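Local coordinates for protein short-chain dehydrogenase/reductase SDR (Paraburkholderia phymatum, PDB 5VA8) that binds NADP and probably catalyses NADP(H)-dependent oxidation or reduction, as expected of the short-chain dehydrogenase/reductase family, at residues Arg115-Glu118 against Ala119-Thr123. Sequence-based numbering, arbitrary orientation. Where two conformers were deposited one is given.
Sequences RALE and ANMLT
Leu117 O accepts both Leu122 N, at 2.8 Å, and, weakly, Met121 N, and with this doubled bond helix 110-138 widens into a pi-type turn. Ahead of it the spacing is that of an ordinary alpha helix, Asn120 N bonding to Ala116 O at 2.9 Å. Past it the bonds reach back five residues: Leu122 N meets its acceptor almost straight (N-H...O 168°), and Thr123 N bonds to Glu118 O. That oxygen is gripped twice, for Thr123 OG1 also donates to it at 2.8 Å, from above the carbonyl plane, the backbone N-H from within it. With OG1 beside its own backbone N (chi1 -76°), the hydroxyl is turned back along the helix to this oxygen.

Met121, extended throughout, runs alongside Leu117, SD packing on CD2 at 3.9 Å; Met121 also touches Leu168 of helix 159-179 and Trp113 of a second subunit, and Leu117 packs on Leu117 of that subunit. Glu118 bends at its second torsion (chi2 -79°), and the methyl CD1 of Leu122 lies over the flat face of its carboxylate, 4.0 Å from Glu118 CD, while OE1 is hydrogen-bonded to NE2 of His110 of the second subunit. Asn120 instead stands near the bound NADP, its ND2 donating to Gly98 O.

The wide turn thus keeps the carbonyls of Leu117 and Glu118 bonded. Apolar branches and one carboxylate serve the subunit interface, and an amide faces the cofactor side, probably at the position of the asparagine of the Asn-Ser-Tyr-Lys tetrad of classical short-chain dehydrogenases.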
loop_
_atom_site.group_PDB
_atom_site.type_symbol
_atom_site.label_atom_id
_atom_site.label_comp_id
_atom_site.label_asym_id
_atom_site.label_seq_id
_atom_site.Cartn_x
_atom_site.Cartn_y
_atom_site.Cartn_z
ATOM N N ARG A 115 17.643 19.166 9.928
ATOM C CA ARG A 115 16.804 19.484 11.077
ATOM C C ARG A 115 15.506 18.683 11.061
ATOM O O ARG A 115 15.055 18.213 12.111
ATOM C CB ARG A 115 16.534 20.988 11.123
ATOM C CG ARG A 115 17.803 21.804 11.350
ATOM C CD ARG A 115 17.548 23.286 11.187
ATOM N NE ARG A 115 16.678 23.816 12.233
ATOM C CZ ARG A 115 16.275 25.080 12.287
ATOM N NH1 ARG A 115 16.663 25.937 11.352
ATOM N NH2 ARG A 115 15.487 25.488 13.271
ATOM N N ALA A 116 14.881 18.527 9.891
ATOM C CA ALA A 116 13.646 17.754 9.842
ATOM C C ALA A 116 13.920 16.292 10.145
ATOM O O ALA A 116 13.169 15.657 10.892
ATOM C CB ALA A 116 12.965 17.900 8.481
ATOM N N LEU A 117 15.002 15.752 9.580
ATOM C CA LEU A 117 15.377 14.370 9.858
ATOM C C LEU A 117 15.703 14.168 11.339
ATOM O O LEU A 117 15.286 13.175 11.942
ATOM C CB LEU A 117 16.557 13.983 8.972
ATOM C CG LEU A 117 16.169 13.808 7.502
ATOM C CD1 LEU A 117 17.395 13.819 6.603
ATOM C CD2 LEU A 117 15.406 12.511 7.327
ATOM N N GLU A 118 16.431 15.104 11.952
ATOM C CA GLU A 118 16.716 14.971 13.383
ATOM C C GLU A 118 15.434 14.975 14.206
ATOM O O GLU A 118 15.226 14.106 15.066
ATOM C CB GLU A 118 17.644 16.101 13.847
ATOM C CG GLU A 118 19.046 16.044 13.287
ATOM C CD GLU A 118 19.939 15.034 14.002
ATOM O OE1 GLU A 118 21.093 14.854 13.544
ATOM O OE2 GLU A 118 19.505 14.441 15.023
ATOM N N ALA A 119 14.546 15.944 13.950
ATOM C CA ALA A 119 13.373 16.099 14.802
ATOM C C ALA A 119 12.392 14.944 14.639
ATOM O O ALA A 119 11.853 14.438 15.632
ATOM C CB ALA A 119 12.669 17.422 14.504
ATOM N N ASN A 120 12.117 14.531 13.403
ATOM C CA ASN A 120 10.963 13.686 13.131
ATOM C C ASN A 120 11.333 12.287 12.660
ATOM O O ASN A 120 10.434 11.491 12.344
ATOM C CB ASN A 120 10.050 14.374 12.103
ATOM C CG ASN A 120 9.664 15.788 12.531
ATOM O OD1 ASN A 120 9.936 16.751 11.826
ATOM N ND2 ASN A 120 9.054 15.909 13.710
ATOM N N MET A 121 12.624 11.962 12.624
ATOM C CA MET A 121 13.060 10.600 12.332
ATOM C C MET A 121 14.095 10.130 13.347
ATOM O O MET A 121 13.880 9.116 14.021
ATOM C CB MET A 121 13.622 10.495 10.916
ATOM C CG MET A 121 14.072 9.085 10.561
ATOM S SD MET A 121 14.822 9.042 8.936
ATOM C CE MET A 121 15.400 7.329 8.898
ATOM N N LEU A 122 15.224 10.844 13.477
ATOM C CA LEU A 122 16.292 10.298 14.310
ATOM C C LEU A 122 15.975 10.416 15.797
ATOM O O LEU A 122 16.392 9.550 16.574
ATOM C CB LEU A 122 17.628 10.968 13.969
ATOM C CG LEU A 122 18.045 10.856 12.502
ATOM C CD1 LEU A 122 19.440 11.457 12.299
ATOM C CD2 LEU A 122 18.005 9.403 12.029
ATOM N N THR A 123 15.247 11.459 16.214
ATOM C CA THR A 123 14.859 11.579 17.623
ATOM C C THR A 123 13.991 10.405 18.071
ATOM O O THR A 123 14.341 9.752 19.072
ATOM C CB THR A 123 14.199 12.947 17.863
ATOM O OG1 THR A 123 15.221 13.954 17.907
ATOM C CG2 THR A 123 13.414 12.985 19.176
#